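Local coordinates for protein probable aminotransferase (Pseudomonas aeruginosa, PDB 5YKR) that belongs to the class-III aminotransferases, a family of pyridoxal-phosphate enzymes, and carries its cofactor bound covalently within a two-chain assembly, at residues V78-G83 with N429-C434; P94-A99 with R340-E345; E349-H354 with T433-R438; H354-A359 with V379-A384; A360-G365 with E440-H445. All coordinates share one frame; numbering follows the deposited sequence.

Contact 1: V78-G83 with N429-C434; sequences VDFALG and NMALTC
F80 and L432 meet where an Asx turn follows strand 76-79 and abuts strand 430-432, an outer strand of a three-stranded antiparallel sheet. One direct hydrogen bond joins the segments. L432 N gives to F80 O (3.1 Å), in the carbonyl plane and on a lone pair. Two waters reinforce it. One donates to F80 O and M430 O, and the other to D79 O and L432 O. F80 O therefore has two donors. D79 shapes the turn. Its OD1 accepts from L82 N (2.8 Å) and from A81 N, both on the same face of the carboxylate, while OD2 pairs with H91. F80 CB packs on A431 CB at 3.9 Å, and T433 CG2 lies at the edge of the F80 ring. L82 CD1 reaches L432 O at 3.6 Å and C434 CB at 3.9 Å. The M430 chain is bent at chi2 (94°), which brings CE to 4.0 Å from F80 O. L362 of helix 349-372 touches both F80 and A431. V422 of strand 422-423 also touches F80, and R385 of strand 385-389 lies against M430 and L432.

Contact 2: P94-A99 with R340-E345; sequences PAVADA and RATFAE
A341 faces A95, V96 and A99 at a close crossing of two antiparallel helices. The short axes come within 8.5 Å, at an angle of 153°. The apolar contacts centre on one methyl group. A341 CB touches A99 CB at 3.8 Å and V96 CG2 at 4.0 Å. It also lies 3.6 Å from A95 O, so it rests on the backbone of the first helix as well as on its side chains. Small residues on both sides let the helices approach this closely.

A second apolar contact lies at the more exposed end. A95 CB meets E345 CB at 3.9 Å. Only the aliphatic base of the glutamate takes part. CG stands beside its backbone N, and the chain bends at chi2 (-65°), so the carboxylate leads away from helix 94-99.

The remaining contact is between a methyl and a hydroxyl. V96 CG2 approaches T342 OG1 at 3.5 Å, and the two side chains cross obliquely. This is van der Waals contact. The main hydrogen bond of the hydroxyl is to A338 O in its own helix, with a weak one to I288 O. The helix has a wider pi-type turn at 342-345, close to this contact.

Helix 94-104 thus packs one side on helix 333-346. Elsewhere it faces the second subunit, where D98 forms a salt bridge with R105 of that subunit. Helix 333-346 is backed by helix 115-128: F343 packs on L124, and R340 forms a salt bridge with D116 and a cation-pi contact with W119.

Contact 3: E349-H354 with T433-R438; sequences EDAYRH and TCPATR
H354 reaches from helix 349-372 to the loop before helix 439-456 and makes the polar link of this contact. Its NE2 donates to T437 O at 2.8 Å, with an N-H...O angle of 156°. The oxygen lies in the plane of the imidazole. CG is anti to the backbone N (chi1 177°), which extends the ring from the helix toward the loop. C434 O also meets the ring edge, 3.6 Å from H354 CD2. P435 O is near, 3.2 Å from H354 NE2, but the angle is too poor for a hydrogen bond.

Apolar contact is slight. A351 CB packs on P435 CG at 4.0 Å, one helical turn before the histidine.

Bonds inside each segment set the two surfaces. C434 to T437 is a type I beta turn, closed by T437 N to C434 O at 3.0 Å. C434 N also gives a nearly straight bond to T437 OG1 at 2.9 Å. Thus T437 shapes the turn with its hydroxyl and receives H354 on its carbonyl. On the helix, R353 grips D350 OD1 end-on with NH1 and NH2, and NH2 also pairs with E349 OE2 at 3.3 Å. This network forms on the exposed side of the helix.

The bond to T437 O requires a proton on H354 NE2. The nearby carbonyl oxygens, T437 O foremost, would probably favour that protonation pattern. The bond to T437 O, with the ring edge near C434 O, helps hold the imidazole against the turn.

Contact 4: H354-A359 with V379-A384; sequences HMFQLA and VTRIGA
M355 starts the contact by packing on A384. Its CE lies 3.7 Å from A384 CB, and its CB is also near that methyl. The chain bends at chi3 (67°), which turns the terminal methyl back toward A384.

F356 comes next. The CD1-CE1 side of its ring comes against the turn after the strand, with CE1 3.4 Å from G383 CA. A384 N lies at the ring edge, near the ring plane. G383 has no side chain, so its CA can come this close to the ring; a CB there would be tight against F356 CE1. The carbonyl of F356 lies over one face of the R381 guanidinium, 4.0 Å from O to NH1. That nitrogen is already committed: R381 NH1 donates to G383 O at 2.9 Å, with the acceptor in the guanidinium plane. The bond folds the arginine back onto its own turn.

One turn on, A359 points its CB at the same turn. It lies 3.3 Å from G383 O and 3.7 Å from A384 O. R381 CD packs against the backbone here, 3.6 Å from A359 C. The arginine thus runs alongside the helix, and its NE makes a salt bridge with E363 further along.

The strand 378-382 and the strand 385-389 are joined by the short turn at G383 and A384, and the helix lies against it. A359 also touches V386 of the second strand. T433 ties in the next part of the sheet: its OG1 bonds to M355 O, and its backbone pairs with A384.

Contact 5: A360-G365 with E440-H445; sequences AQLEAG and EDVELH
L362 and H445 are bridged by a water. The water donates to L362 O at 3.0 Å and is hydrogen-bonded to H445 ND1, also at 3.0 Å, in the plane of the imidazole. The same two residues also touch directly. L362 CD1 sits over one ring face, 4.1 Å from the centroid and 18° off the normal, as a CH-pi contact. The side chains cross at about a right angle, and CD2 comes near CE1. Thus H445 uses its edge for the water and a face for the leucine.

V442 fills the middle of the interface. Its CG1 is anti to the backbone N (chi1 172°), which directs it at the other helix. There it lies 3.6 Å from L362 CA and 3.7 Å from L362 CB. Q361 covers the same methyl from the outer side, with CD 3.6 Å from V442 CG1. The extended glutamine ends at E443, where NE2 is 3.5 Å from E443 CG. Its amide also makes a weak hydrogen bond to A439 O, at the start of helix 439-456.

The short helical segments run nearly parallel, 19° apart, with axes 9.5 Å from each other at closest approach. L358 extends the apolar patch round V442, V366 packs on H445, and F80 touches L362.

The direct contacts are mainly van der Waals. The water is the polar link between the helices in this pair of segments, and together with the leucine over the ring it would limit rotation of H445.

Overall arrangement
Contacts 1, 3, 4 and 5 form one cluster, with centres 9 to 14 Å apart. Contacts 3, 4 and 5 follow one another along helix 349-372. Contacts 1 and 4 reach the same three-stranded sheet, and contacts 1 and 3 share T433 and C434. F80 of contact 1 also touches T437 of contact 3 and L362 of contact 5. Along the chain, contact 4 is nested inside contact 3, and contact 5 alternates with both. Contact 2 stands apart, its centre 16 to 28 Å from the others, next to the second subunit. Helix 333-346 leads directly into helix 349-372. Helix 349-372 touches the three-stranded sheet, helix 439-456 and the loop after strand 76-79, and so brings together parts far apart in sequence.

Contact 1: V78-G83 with N429-C434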
# COMPACT_ATOMS: atom_id res chain seq x y z
N VAL A 78 -8.66 -0.49 28.08
CA VAL A 78 -7.63 0.49 27.82
C VAL A 78 -6.68 -0.15 26.79
O VAL A 78 -6.30 -1.33 26.87
CB VAL A 78 -6.83 1.01 29.03
CG1 VAL A 78 -6.38 -0.07 29.89
CG2 VAL A 78 -5.62 1.79 28.59
N ASP A 79 -6.36 0.65 25.77
CA ASP A 79 -5.63 0.19 24.60
C ASP A 79 -4.21 0.70 24.61
O ASP A 79 -3.95 1.91 24.39
CB ASP A 79 -6.38 0.63 23.34
CG ASP A 79 -5.87 -0.04 22.09
OD1 ASP A 79 -4.86 -0.79 22.16
OD2 ASP A 79 -6.44 0.23 21.00
N PHE A 80 -3.26 -0.23 24.86
CA PHE A 80 -1.83 -0.01 24.68
C PHE A 80 -1.26 -0.61 23.37
O PHE A 80 -0.06 -0.53 23.10
CB PHE A 80 -1.04 -0.58 25.89
CG PHE A 80 -1.21 0.18 27.18
CD1 PHE A 80 -0.53 1.35 27.39
CD2 PHE A 80 -2.11 -0.22 28.14
CE1 PHE A 80 -0.67 2.07 28.55
CE2 PHE A 80 -2.26 0.51 29.32
CZ PHE A 80 -1.53 1.62 29.52
N ALA A 81 -2.16 -1.23 22.60
CA ALA A 81 -1.83 -1.79 21.27
C ALA A 81 -1.92 -0.75 20.16
O ALA A 81 -1.06 -0.69 19.26
CB ALA A 81 -2.79 -2.93 20.97
N LEU A 82 -2.98 0.06 20.24
CA LEU A 82 -3.16 1.25 19.37
C LEU A 82 -2.97 0.88 17.89
O LEU A 82 -2.17 1.49 17.16
CB LEU A 82 -2.26 2.38 19.82
CG LEU A 82 -2.58 2.91 21.22
CD1 LEU A 82 -1.55 3.96 21.65
CD2 LEU A 82 -4.00 3.51 21.27
N GLY A 83 -3.70 -0.16 17.46
CA GLY A 83 -3.66 -0.53 16.04
C GLY A 83 -2.30 -1.06 15.61
O GLY A 83 -1.89 -0.92 14.47
N ASN A 429 5.85 -7.77 22.98
CA ASN A 429 5.61 -7.66 24.42
C ASN A 429 5.72 -6.19 24.81
O ASN A 429 6.44 -5.81 25.76
CB ASN A 429 6.61 -8.52 25.20
CG ASN A 429 6.45 -9.98 24.88
OD1 ASN A 429 5.38 -10.56 25.19
ND2 ASN A 429 7.48 -10.60 24.23
N MET A 430 5.04 -5.34 24.03
CA MET A 430 5.20 -3.89 24.13
C MET A 430 3.89 -3.24 24.60
O MET A 430 2.82 -3.79 24.46
CB MET A 430 5.67 -3.23 22.79
CG MET A 430 4.59 -3.02 21.73
SD MET A 430 3.87 -1.37 21.84
CE MET A 430 2.74 -1.41 20.45
N ALA A 431 4.03 -2.03 25.14
CA ALA A 431 2.91 -1.13 25.42
C ALA A 431 3.33 0.24 24.91
O ALA A 431 4.50 0.66 25.05
CB ALA A 431 2.65 -1.04 26.92
N LEU A 432 2.37 0.91 24.29
CA LEU A 432 2.58 2.21 23.71
C LEU A 432 1.60 3.20 24.38
O LEU A 432 0.40 2.92 24.47
CB LEU A 432 2.27 2.08 22.18
CG LEU A 432 2.56 3.29 21.30
CD1 LEU A 432 4.01 3.80 21.35
CD2 LEU A 432 2.17 2.90 19.91
N THR A 433 2.12 4.35 24.79
CA THR A 433 1.28 5.40 25.36
C THR A 433 0.95 6.45 24.30
O THR A 433 1.68 6.61 23.32
CB THR A 433 1.99 6.09 26.54
OG1 THR A 433 3.19 6.69 26.08
CG2 THR A 433 2.30 5.09 27.62
N CYS A 434 -0.20 7.10 24.48
CA CYS A 434 -0.65 8.17 23.61
C CYS A 434 -1.11 9.35 24.46
O CYS A 434 -1.17 9.24 25.69
CB CYS A 434 -1.77 7.68 22.68
SG CYS A 434 -3.31 7.29 23.45
O HOH W 1 -2.19 3.85 25.33
O HOH W 2 0.79 -3.07 22.88

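Contact 2: P94-A99 with R340-E345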
# COMPACT_ATOMS: atom_id res chain seq x y z
N PRO A 94 -9.35 14.30 17.37
CA PRO A 94 -10.35 15.15 16.77
C PRO A 94 -9.87 15.99 15.57
O PRO A 94 -10.61 16.11 14.58
CB PRO A 94 -10.81 16.04 17.92
CG PRO A 94 -10.45 15.32 19.10
CD PRO A 94 -9.33 14.40 18.83
N ALA A 95 -8.65 16.54 15.64
CA ALA A 95 -8.20 17.35 14.52
C ALA A 95 -8.03 16.51 13.25
O ALA A 95 -8.27 16.99 12.12
CB ALA A 95 -6.89 18.04 14.84
N VAL A 96 -7.59 15.27 13.43
CA VAL A 96 -7.30 14.40 12.33
C VAL A 96 -8.59 13.87 11.74
O VAL A 96 -8.79 13.92 10.51
CB VAL A 96 -6.33 13.27 12.72
CG1 VAL A 96 -6.02 12.36 11.53
CG2 VAL A 96 -5.03 13.83 13.31
N ALA A 97 -9.51 13.42 12.58
CA ALA A 97 -10.83 13.00 12.11
C ALA A 97 -11.58 14.11 11.40
O ALA A 97 -12.19 13.87 10.35
CB ALA A 97 -11.66 12.44 13.24
N ASP A 98 -11.50 15.34 11.94
CA ASP A 98 -12.13 16.48 11.31
C ASP A 98 -11.54 16.78 9.94
O ASP A 98 -12.27 17.09 8.99
CB ASP A 98 -12.07 17.74 12.19
CG ASP A 98 -13.05 17.70 13.38
OD1 ASP A 98 -13.94 16.79 13.51
OD2 ASP A 98 -12.90 18.62 14.21
N ALA A 99 -10.20 16.70 9.85
CA ALA A 99 -9.52 16.96 8.58
C ALA A 99 -9.92 15.91 7.53
O ALA A 99 -10.13 16.23 6.35
CB ALA A 99 -8.03 16.98 8.76
N ARG A 340 -1.36 16.67 7.52
CA ARG A 340 -1.23 18.04 7.95
C ARG A 340 -1.77 18.18 9.37
O ARG A 340 -1.10 18.76 10.24
CB ARG A 340 -1.92 18.99 6.99
CG ARG A 340 -1.93 20.43 7.46
CD ARG A 340 -2.42 21.33 6.39
NE ARG A 340 -2.31 22.73 6.77
CZ ARG A 340 -2.51 23.74 5.93
NH1 ARG A 340 -2.89 23.50 4.66
NH2 ARG A 340 -2.27 24.96 6.37
N ALA A 341 -2.97 17.63 9.61
CA ALA A 341 -3.50 17.69 10.96
C ALA A 341 -2.62 16.99 11.96
O ALA A 341 -2.43 17.46 13.09
CB ALA A 341 -4.90 17.10 10.98
N THR A 342 -2.07 15.84 11.59
CA THR A 342 -1.21 15.12 12.49
C THR A 342 0.03 15.89 12.88
O THR A 342 0.38 15.99 14.08
CB THR A 342 -0.85 13.74 11.86
OG1 THR A 342 -2.04 12.98 11.67
CG2 THR A 342 0.13 12.99 12.74
N PHE A 343 0.75 16.42 11.88
CA PHE A 343 1.95 17.14 12.17
C PHE A 343 1.71 18.48 12.87
O PHE A 343 2.48 18.89 13.75
CB PHE A 343 2.79 17.33 10.93
CG PHE A 343 3.29 16.04 10.31
CD1 PHE A 343 3.97 15.10 11.08
CD2 PHE A 343 3.14 15.79 8.96
CE1 PHE A 343 4.45 13.91 10.52
CE2 PHE A 343 3.65 14.62 8.38
CZ PHE A 343 4.26 13.69 9.17
N ALA A 344 0.63 19.15 12.50
CA ALA A 344 0.37 20.51 13.07
C ALA A 344 -0.20 20.44 14.48
O ALA A 344 0.12 21.27 15.32
CB ALA A 344 -0.56 21.28 12.18
N GLU A 345 -1.08 19.46 14.72
CA GLU A 345 -1.90 19.45 15.92
C GLU A 345 -1.66 18.31 16.88
O GLU A 345 -2.01 18.45 18.06
CB GLU A 345 -3.39 19.48 15.55
CG GLU A 345 -3.78 20.57 14.59
CD GLU A 345 -3.62 21.97 15.14
OE1 GLU A 345 -3.68 22.16 16.38
OE2 GLU A 345 -3.44 22.87 14.32

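Contact 3: E349-H354 with T433-R438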
# COMPACT_ATOMS: atom_id res chain seq x y z
N GLU A 349 5.52 18.68 20.93
CA GLU A 349 6.40 18.49 22.10
C GLU A 349 5.54 18.18 23.33
O GLU A 349 5.91 17.33 24.14
CB GLU A 349 7.24 19.77 22.37
CG GLU A 349 8.14 19.71 23.60
CD GLU A 349 9.03 20.95 23.72
OE1 GLU A 349 10.06 20.94 23.01
OE2 GLU A 349 8.73 21.95 24.46
N ASP A 350 4.41 18.86 23.50
CA ASP A 350 3.57 18.62 24.67
C ASP A 350 2.99 17.20 24.68
O ASP A 350 2.89 16.54 25.73
CB ASP A 350 2.40 19.62 24.75
CG ASP A 350 2.79 21.03 25.14
OD1 ASP A 350 3.91 21.27 25.61
OD2 ASP A 350 1.93 21.96 24.99
N ALA A 351 2.59 16.74 23.50
CA ALA A 351 2.04 15.38 23.37
C ALA A 351 3.10 14.36 23.80
O ALA A 351 2.83 13.43 24.58
CB ALA A 351 1.58 15.12 21.96
N TYR A 352 4.30 14.53 23.25
CA TYR A 352 5.37 13.60 23.58
C TYR A 352 5.75 13.67 25.06
O TYR A 352 6.07 12.66 25.67
CB TYR A 352 6.55 13.77 22.66
CG TYR A 352 6.44 13.04 21.34
CD1 TYR A 352 5.90 13.65 20.20
CD2 TYR A 352 6.96 11.77 21.19
CE1 TYR A 352 5.86 12.99 18.98
CE2 TYR A 352 6.88 11.09 19.99
CZ TYR A 352 6.36 11.70 18.89
OH TYR A 352 6.38 11.05 17.68
N ARG A 353 5.75 14.85 25.65
CA ARG A 353 6.06 14.97 27.06
C ARG A 353 5.14 14.09 27.89
O ARG A 353 5.59 13.36 28.80
CB ARG A 353 6.01 16.42 27.51
CG ARG A 353 6.46 16.59 28.96
CD ARG A 353 6.51 18.08 29.40
NE ARG A 353 7.00 19.01 28.36
CZ ARG A 353 6.21 19.79 27.61
NH1 ARG A 353 4.89 19.90 27.83
NH2 ARG A 353 6.75 20.52 26.66
N HIS A 354 3.85 14.20 27.62
CA HIS A 354 2.86 13.37 28.31
C HIS A 354 3.11 11.89 28.05
O HIS A 354 3.11 11.06 28.98
CB HIS A 354 1.46 13.75 27.87
CG HIS A 354 0.38 12.90 28.47
ND1 HIS A 354 -0.16 13.18 29.70
CD2 HIS A 354 -0.25 11.79 28.03
CE1 HIS A 354 -1.07 12.27 29.99
NE2 HIS A 354 -1.14 11.41 29.00
N THR A 433 2.12 4.35 24.79
CA THR A 433 1.28 5.40 25.36
C THR A 433 0.95 6.45 24.30
O THR A 433 1.68 6.61 23.32
CB THR A 433 1.99 6.09 26.54
OG1 THR A 433 3.19 6.69 26.08
CG2 THR A 433 2.30 5.09 27.62
N CYS A 434 -0.20 7.10 24.48
CA CYS A 434 -0.65 8.17 23.61
C CYS A 434 -1.11 9.35 24.46
O CYS A 434 -1.17 9.24 25.69
CB CYS A 434 -1.77 7.68 22.68
SG CYS A 434 -3.31 7.29 23.45
N PRO A 435 -1.46 10.47 23.83
CA PRO A 435 -1.87 11.64 24.66
C PRO A 435 -3.08 11.39 25.54
O PRO A 435 -3.20 12.04 26.58
CB PRO A 435 -2.15 12.71 23.60
CG PRO A 435 -1.25 12.37 22.50
CD PRO A 435 -1.27 10.86 22.43
N ALA A 436 -3.95 10.43 25.14
CA ALA A 436 -5.16 10.10 25.91
C ALA A 436 -4.92 9.05 27.04
O ALA A 436 -5.81 8.83 27.88
CB ALA A 436 -6.24 9.61 24.99
N THR A 437 -3.74 8.43 27.07
CA THR A 437 -3.42 7.48 28.16
C THR A 437 -3.41 8.22 29.50
O THR A 437 -2.96 9.39 29.58
CB THR A 437 -2.09 6.77 27.92
OG1 THR A 437 -2.06 6.30 26.54
CG2 THR A 437 -1.87 5.64 28.94
N ARG A 438 -3.98 7.60 30.52
CA ARG A 438 -4.03 8.20 31.85
C ARG A 438 -3.20 7.37 32.83
O ARG A 438 -2.98 6.17 32.61
CB ARG A 438 -5.49 8.22 32.34
CG ARG A 438 -6.45 9.05 31.50
CD ARG A 438 -7.91 8.71 31.80
NE ARG A 438 -8.17 7.24 31.74
CZ ARG A 438 -9.33 6.62 31.98
NH1 ARG A 438 -10.43 7.31 32.31
NH2 ARG A 438 -9.40 5.29 31.86

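Contact 4: H354-A359 with V379-A384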
# COMPACT_ATOMS: atom_id res chain seq x y z
N HIS A 354 3.85 14.20 27.62
CA HIS A 354 2.86 13.37 28.31
C HIS A 354 3.11 11.89 28.05
O HIS A 354 3.11 11.06 28.98
CB HIS A 354 1.46 13.75 27.87
CG HIS A 354 0.38 12.90 28.47
ND1 HIS A 354 -0.16 13.18 29.70
CD2 HIS A 354 -0.25 11.79 28.03
CE1 HIS A 354 -1.07 12.27 29.99
NE2 HIS A 354 -1.14 11.41 29.00
N MET A 355 3.30 11.54 26.79
CA MET A 355 3.53 10.12 26.44
C MET A 355 4.77 9.57 27.16
O MET A 355 4.76 8.43 27.64
CB MET A 355 3.67 10.01 24.92
CG MET A 355 2.37 10.26 24.17
SD MET A 355 2.53 10.71 22.44
CE MET A 355 3.18 9.19 21.74
N PHE A 356 5.81 10.37 27.25
CA PHE A 356 7.07 9.91 27.92
C PHE A 356 6.85 9.71 29.42
O PHE A 356 7.33 8.75 30.01
CB PHE A 356 8.19 10.92 27.77
CG PHE A 356 8.70 11.16 26.39
CD1 PHE A 356 8.49 10.26 25.36
CD2 PHE A 356 9.41 12.32 26.14
CE1 PHE A 356 9.00 10.48 24.11
CE2 PHE A 356 9.91 12.59 24.87
CZ PHE A 356 9.71 11.64 23.85
N GLN A 357 6.12 10.63 30.05
CA GLN A 357 5.87 10.50 31.48
C GLN A 357 5.13 9.17 31.79
O GLN A 357 5.47 8.42 32.72
CB GLN A 357 5.06 11.71 31.99
CG GLN A 357 4.61 11.62 33.44
CD GLN A 357 3.67 12.75 33.79
OE1 GLN A 357 2.45 12.55 33.98
NE2 GLN A 357 4.22 13.94 33.90
N LEU A 358 4.09 8.91 31.01
CA LEU A 358 3.27 7.72 31.24
C LEU A 358 4.05 6.44 30.89
O LEU A 358 3.94 5.43 31.59
CB LEU A 358 1.91 7.80 30.53
CG LEU A 358 0.80 8.67 31.14
CD1 LEU A 358 0.33 8.05 32.44
CD2 LEU A 358 1.28 10.05 31.47
N ALA A 359 4.83 6.50 29.80
CA ALA A 359 5.66 5.35 29.42
C ALA A 359 6.74 5.05 30.47
O ALA A 359 7.01 3.90 30.78
CB ALA A 359 6.23 5.55 28.04
N VAL A 379 13.36 -5.08 30.82
CA VAL A 379 12.50 -4.15 30.12
C VAL A 379 13.29 -2.96 29.62
O VAL A 379 14.20 -2.47 30.28
CB VAL A 379 11.28 -3.73 31.00
CG1 VAL A 379 11.65 -2.89 32.25
CG2 VAL A 379 10.24 -2.95 30.20
N THR A 380 12.87 -2.49 28.42
CA THR A 380 13.49 -1.36 27.72
C THR A 380 12.43 -0.35 27.28
O THR A 380 11.32 -0.74 26.96
CB THR A 380 14.26 -1.88 26.49
OG1 THR A 380 15.26 -2.81 26.94
CG2 THR A 380 14.94 -0.77 25.71
N ARG A 381 12.78 0.94 27.26
CA ARG A 381 11.87 2.00 26.79
C ARG A 381 12.60 2.87 25.76
O ARG A 381 13.78 3.23 25.91
CB ARG A 381 11.38 2.85 27.96
CG ARG A 381 10.49 4.01 27.52
CD ARG A 381 9.84 4.72 28.68
NE ARG A 381 10.81 5.51 29.43
CZ ARG A 381 11.14 6.77 29.16
NH1 ARG A 381 10.59 7.42 28.12
NH2 ARG A 381 12.02 7.39 29.95
N ILE A 382 11.88 3.19 24.68
CA ILE A 382 12.28 4.22 23.73
C ILE A 382 11.13 5.21 23.64
O ILE A 382 10.12 4.98 22.97
CB ILE A 382 12.70 3.69 22.35
CG1 ILE A 382 11.81 2.61 21.82
CG2 ILE A 382 14.11 3.22 22.44
CD1 ILE A 382 12.00 2.44 20.33
N GLY A 383 11.27 6.30 24.41
CA GLY A 383 10.22 7.30 24.42
C GLY A 383 8.89 6.77 24.93
O GLY A 383 8.79 6.37 26.09
N ALA A 384 7.89 6.75 24.07
CA ALA A 384 6.54 6.31 24.38
C ALA A 384 6.33 4.81 24.34
O ALA A 384 5.23 4.33 24.66
CB ALA A 384 5.56 6.97 23.44

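Contact 5: A360-G365 with E440-H445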
# COMPACT_ATOMS: atom_id res chain seq x y z
N ALA A 360 7.34 6.10 31.03
CA ALA A 360 8.32 5.91 32.09
C ALA A 360 7.71 5.28 33.30
O ALA A 360 8.33 4.41 33.92
CB ALA A 360 8.96 7.23 32.45
N GLN A 361 6.48 5.67 33.64
CA GLN A 361 5.76 5.08 34.77
C GLN A 361 5.54 3.57 34.49
O GLN A 361 5.72 2.73 35.35
CB GLN A 361 4.43 5.82 34.99
CG GLN A 361 3.49 5.27 36.10
CD GLN A 361 2.04 5.80 36.01
OE1 GLN A 361 1.78 6.76 35.28
NE2 GLN A 361 1.11 5.17 36.74
N LEU A 362 5.12 3.25 33.27
CA LEU A 362 4.82 1.87 32.90
C LEU A 362 6.11 1.02 32.96
O LEU A 362 6.10 -0.08 33.53
CB LEU A 362 4.15 1.85 31.50
CG LEU A 362 3.56 0.50 31.08
CD1 LEU A 362 2.36 0.73 30.14
CD2 LEU A 362 4.61 -0.39 30.44
N GLU A 363 7.19 1.56 32.40
CA GLU A 363 8.50 0.92 32.42
C GLU A 363 8.96 0.64 33.86
O GLU A 363 9.36 -0.46 34.19
CB GLU A 363 9.53 1.81 31.73
CG GLU A 363 10.96 1.28 31.79
CD GLU A 363 12.00 2.34 31.44
OE1 GLU A 363 11.66 3.55 31.34
OE2 GLU A 363 13.16 1.94 31.23
N ALA A 364 8.88 1.65 34.71
CA ALA A 364 9.32 1.51 36.11
C ALA A 364 8.52 0.41 36.82
O ALA A 364 9.09 -0.37 37.59
CB ALA A 364 9.20 2.84 36.82
N GLY A 365 7.21 0.36 36.57
CA GLY A 365 6.37 -0.68 37.16
C GLY A 365 6.75 -2.10 36.69
O GLY A 365 6.87 -3.00 37.50
N GLU A 440 -4.02 6.13 35.63
CA GLU A 440 -4.79 4.96 36.06
C GLU A 440 -4.71 3.78 35.11
O GLU A 440 -4.83 2.62 35.52
CB GLU A 440 -6.27 5.31 36.39
CG GLU A 440 -7.12 5.76 35.23
CD GLU A 440 -8.48 6.33 35.64
OE1 GLU A 440 -9.36 5.52 36.03
OE2 GLU A 440 -8.65 7.57 35.54
N ASP A 441 -4.56 4.08 33.82
CA ASP A 441 -4.50 3.03 32.81
C ASP A 441 -3.17 2.28 32.94
O ASP A 441 -3.11 1.05 32.84
CB ASP A 441 -4.54 3.65 31.42
CG ASP A 441 -5.79 4.43 31.12
OD1 ASP A 441 -6.85 4.15 31.74
OD2 ASP A 441 -5.69 5.36 30.25
N VAL A 442 -2.11 3.03 33.18
CA VAL A 442 -0.80 2.44 33.43
C VAL A 442 -0.83 1.60 34.72
O VAL A 442 -0.28 0.48 34.75
CB VAL A 442 0.28 3.52 33.49
CG1 VAL A 442 1.60 2.94 33.95
CG2 VAL A 442 0.42 4.20 32.15
N GLU A 443 -1.47 2.11 35.76
CA GLU A 443 -1.58 1.35 37.00
C GLU A 443 -2.33 0.05 36.80
O GLU A 443 -1.97 -1.00 37.39
CB GLU A 443 -2.23 2.25 38.10
CG GLU A 443 -1.33 3.41 38.51
CD GLU A 443 -2.04 4.65 39.13
OE1 GLU A 443 -3.25 4.61 39.54
OE2 GLU A 443 -1.36 5.71 39.24
N LEU A 444 -3.38 0.07 35.98
CA LEU A 444 -4.13 -1.16 35.70
C LEU A 444 -3.23 -2.16 34.97
O LEU A 444 -3.15 -3.34 35.35
CB LEU A 444 -5.39 -0.87 34.90
CG LEU A 444 -6.25 -2.08 34.48
CD1 LEU A 444 -6.77 -2.83 35.72
CD2 LEU A 444 -7.39 -1.66 33.61
N HIS A 445 -2.57 -1.73 33.91
CA HIS A 445 -1.58 -2.61 33.27
C HIS A 445 -0.63 -3.24 34.28
O HIS A 445 -0.37 -4.45 34.25
CB HIS A 445 -0.78 -1.79 32.23
CG HIS A 445 0.37 -2.56 31.63
ND1 HIS A 445 1.66 -2.58 32.16
CD2 HIS A 445 0.41 -3.34 30.53
CE1 HIS A 445 2.42 -3.37 31.42
NE2 HIS A 445 1.69 -3.81 30.40
O HOH W 3 3.51 -1.38 34.20